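Local coordinates for protein amino acid amide racemase (Ochrobactrum anthropi, PDB 6GIO) that binds pyridoxal-5'-phosphate and belongs to the class-III aminotransferase family of fold-type I enzymes, at residues G326-D331 with P407-A412. Numbering follows the deposited sequence.
Sequences GGIFAD and PEIDEA
Phe329 and Ile409 meet where two helices, 318-339 and 406-424, run side by side in a class-III aminotransferase of fold type I, with strand 43-46 touched by Glu408 and Glu411 of the second. The axes of segments 326-331 and 407-412 come within 9.9 Å with N-to-C directions only 19° apart, so the pairing is parallel and nearly aligned, and all three side-chain contacts across it are apolar. The CG2 methyl of Ile409 does most of the touching: it rests 3.6 Å from CA of Phe329, against the backbone of the facing helix, and 3.8 Å from CD1 of the Phe329 ring. It reaches there because CG2 lies anti to the Ile409 backbone N while CG1 takes the place beside that N. The same methyl meets CG2 of Ile328 more loosely, at 4.3 Å.

With chi1 at -170°, CG of Phe329 stands opposite the backbone N, and the ring extends past Ile409 to the next helical turn, where Ala412 offers only a methyl. Both methyls approach the ring obliquely. Phe329, Ile409 and Ala412 are buried; Ile409 also packs on Leu404 and Ala412 on Leu47, which continues the apolar layer beyond the two helices. Charged side chains lie around it: Asp410 forms a salt bridge with Arg332 of helix 318-339, a second link between the pair, and Glu411 one with Arg35. At the far end of the ring, CZ of Phe329 stops 3.8 Å from CB of Ala412.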
ATOM      1  N   GLY C 326      18.346 -15.941 -19.178  1.00 29.67           N
ATOM      2  CA  GLY C 326      19.012 -15.909 -17.895  1.00 28.05           C
ATOM      3  C   GLY C 326      20.223 -16.841 -17.812  1.00 27.18           C
ATOM      4  O   GLY C 326      21.225 -16.507 -17.182  1.00 26.62           O
ATOM      5  N   GLY C 327      20.127 -18.011 -18.431  1.00 25.74           N
ATOM      6  CA  GLY C 327      21.276 -18.941 -18.530  1.00 26.79           C
ATOM      7  C   GLY C 327      22.459 -18.343 -19.287  1.00 27.71           C
ATOM      8  O   GLY C 327      23.603 -18.385 -18.801  1.00 24.48           O
ATOM      9  N   ILE C 328      22.191 -17.785 -20.471  1.00 28.62           N
ATOM     10  CA  ILE C 328      23.224 -17.025 -21.219  1.00 29.91           C
ATOM     11  C   ILE C 328      23.857 -15.908 -20.369  1.00 30.39           C
ATOM     12  O   ILE C 328      25.091 -15.784 -20.306  1.00 28.29           O
ATOM     13  CB  ILE C 328      22.672 -16.452 -22.552  1.00 31.80           C
ATOM     14  CG1 ILE C 328      22.172 -17.601 -23.462  1.00 31.84           C
ATOM     15  CG2 ILE C 328      23.718 -15.585 -23.244  1.00 31.64           C
ATOM     16  CD1 ILE C 328      21.191 -17.155 -24.529  1.00 31.91           C
ATOM     17  N   PHE C 329      23.020 -15.103 -19.695  1.00 30.20           N
ATOM     18  CA  PHE C 329      23.511 -13.968 -18.887  1.00 27.29           C
ATOM     19  C   PHE C 329      24.364 -14.488 -17.731  1.00 26.95           C
ATOM     20  O   PHE C 329      25.467 -13.997 -17.490  1.00 24.98           O
ATOM     21  CB  PHE C 329      22.335 -13.123 -18.345  1.00 26.87           C
ATOM     22  CG  PHE C 329      22.745 -11.807 -17.699  1.00 28.15           C
ATOM     23  CD1 PHE C 329      24.016 -11.256 -17.877  1.00 28.09           C
ATOM     24  CD2 PHE C 329      21.827 -11.095 -16.948  1.00 31.71           C
ATOM     25  CE1 PHE C 329      24.370 -10.054 -17.287  1.00 28.12           C
ATOM     26  CE2 PHE C 329      22.167  -9.876 -16.363  1.00 31.00           C
ATOM     27  CZ  PHE C 329      23.440  -9.357 -16.529  1.00 30.12           C
ATOM     28  N   ALA C 330      23.848 -15.493 -17.029  1.00 25.90           N
ATOM     29  CA  ALA C 330      24.550 -16.070 -15.885  1.00 26.69           C
ATOM     30  C   ALA C 330      25.942 -16.598 -16.305  1.00 27.28           C
ATOM     31  O   ALA C 330      26.939 -16.390 -15.608  1.00 23.99           O
ATOM     32  CB  ALA C 330      23.706 -17.181 -15.216  1.00 25.06           C
ATOM     33  N   ASP C 331      25.998 -17.282 -17.442  1.00 30.12           N
ATOM     34  CA  ASP C 331      27.256 -17.859 -17.925  1.00 32.01           C
ATOM     35  C   ASP C 331      28.276 -16.806 -18.312  1.00 28.80           C
ATOM     36  O   ASP C 331      29.440 -16.962 -17.954  1.00 27.97           O
ATOM     37  CB  ASP C 331      26.996 -18.857 -19.054  1.00 37.66           C
ATOM     38  CG  ASP C 331      26.352 -20.127 -18.544  1.00 44.19           C
ATOM     39  OD1 ASP C 331      26.586 -20.462 -17.344  1.00 49.40           O
ATOM     40  OD2 ASP C 331      25.639 -20.796 -19.328  1.00 51.67           O
ATOM     41  N   PRO C 407      21.319  -8.831 -27.290  1.00 32.50           N
ATOM     42  CA  PRO C 407      22.329  -7.762 -27.353  1.00 31.46           C
ATOM     43  C   PRO C 407      22.506  -7.011 -26.054  1.00 32.76           C
ATOM     44  O   PRO C 407      23.614  -6.564 -25.747  1.00 32.09           O
ATOM     45  CB  PRO C 407      21.782  -6.823 -28.429  1.00 31.57           C
ATOM     46  CG  PRO C 407      20.992  -7.746 -29.322  1.00 33.17           C
ATOM     47  CD  PRO C 407      20.373  -8.764 -28.420  1.00 32.25           C
ATOM     48  N   GLU C 408      21.419  -6.842 -25.310  1.00 32.80           N
ATOM     49  CA  GLU C 408      21.501  -6.176 -24.020  1.00 31.74           C
ATOM     50  C   GLU C 408      22.237  -7.044 -22.995  1.00 31.43           C
ATOM     51  O   GLU C 408      22.945  -6.530 -22.131  1.00 30.75           O
ATOM     52  CB  GLU C 408      20.110  -5.777 -23.541  1.00 31.21           C
ATOM     53  CG  GLU C 408      19.551  -4.598 -24.293  1.00 32.39           C
ATOM     54  CD  GLU C 408      18.074  -4.401 -24.091  1.00 33.65           C
ATOM     55  OE1 GLU C 408      17.375  -5.339 -23.647  1.00 32.22           O
ATOM     56  OE2 GLU C 408      17.613  -3.286 -24.426  1.00 34.69           O
ATOM     57  N   ILE C 409      22.110  -8.359 -23.087  1.00 33.83           N
ATOM     58  CA  ILE C 409      22.922  -9.234 -22.231  1.00 35.30           C
ATOM     59  C   ILE C 409      24.419  -9.004 -22.451  1.00 36.70           C
ATOM     60  O   ILE C 409      25.153  -8.901 -21.470  1.00 32.64           O
ATOM     61  CB  ILE C 409      22.549 -10.722 -22.375  1.00 36.95           C
ATOM     62  CG1 ILE C 409      21.163 -10.954 -21.789  1.00 37.57           C
ATOM     63  CG2 ILE C 409      23.549 -11.603 -21.629  1.00 36.57           C
ATOM     64  CD1 ILE C 409      20.551 -12.303 -22.112  1.00 42.33           C
ATOM     65  N   ASP C 410      24.878  -8.898 -23.713  1.00 37.52           N
ATOM     66  CA  ASP C 410      26.314  -8.590 -23.986  1.00 37.37           C
ATOM     67  C   ASP C 410      26.708  -7.225 -23.466  1.00 33.41           C
ATOM     68  O   ASP C 410      27.816  -7.050 -22.996  1.00 34.64           O
ATOM     69  CB  ASP C 410      26.690  -8.581 -25.500  1.00 44.17           C
ATOM     70  CG  ASP C 410      26.560  -9.931 -26.166  1.00 50.91           C
ATOM     71  OD1 ASP C 410      26.725 -10.961 -25.481  1.00 53.85           O
ATOM     72  OD2 ASP C 410      26.300  -9.958 -27.403  1.00 60.98           O
ATOM     73  N   GLU C 411      25.834  -6.234 -23.630  1.00 30.50           N
ATOM     74  CA  GLU C 411      26.126  -4.877 -23.155  1.00 30.20           C
ATOM     75  C   GLU C 411      26.242  -4.852 -21.625  1.00 29.27           C
ATOM     76  O   GLU C 411      27.090  -4.135 -21.039  1.00 27.62           O
ATOM     77  CB  GLU C 411      25.026  -3.916 -23.597  1.00 30.23           C
ATOM     78  CG  GLU C 411      25.266  -2.497 -23.150  1.00 29.58           C
ATOM     79  CD  GLU C 411      24.112  -1.565 -23.438  1.00 34.83           C
ATOM     80  OE1 GLU C 411      23.028  -2.033 -23.868  1.00 35.85           O
ATOM     81  OE2 GLU C 411      24.294  -0.339 -23.222  1.00 36.70           O
ATOM     82  N   ALA C 412      25.376  -5.632 -20.987  1.00 26.26           N
ATOM     83  CA  ALA C 412      25.392  -5.767 -19.533  1.00 28.07           C
ATOM     84  C   ALA C 412      26.682  -6.387 -18.993  1.00 25.95           C
ATOM     85  O   ALA C 412      27.328  -5.866 -18.070  1.00 27.60           O
ATOM     86  CB  ALA C 412      24.177  -6.588 -19.090  1.00 28.28           C
TER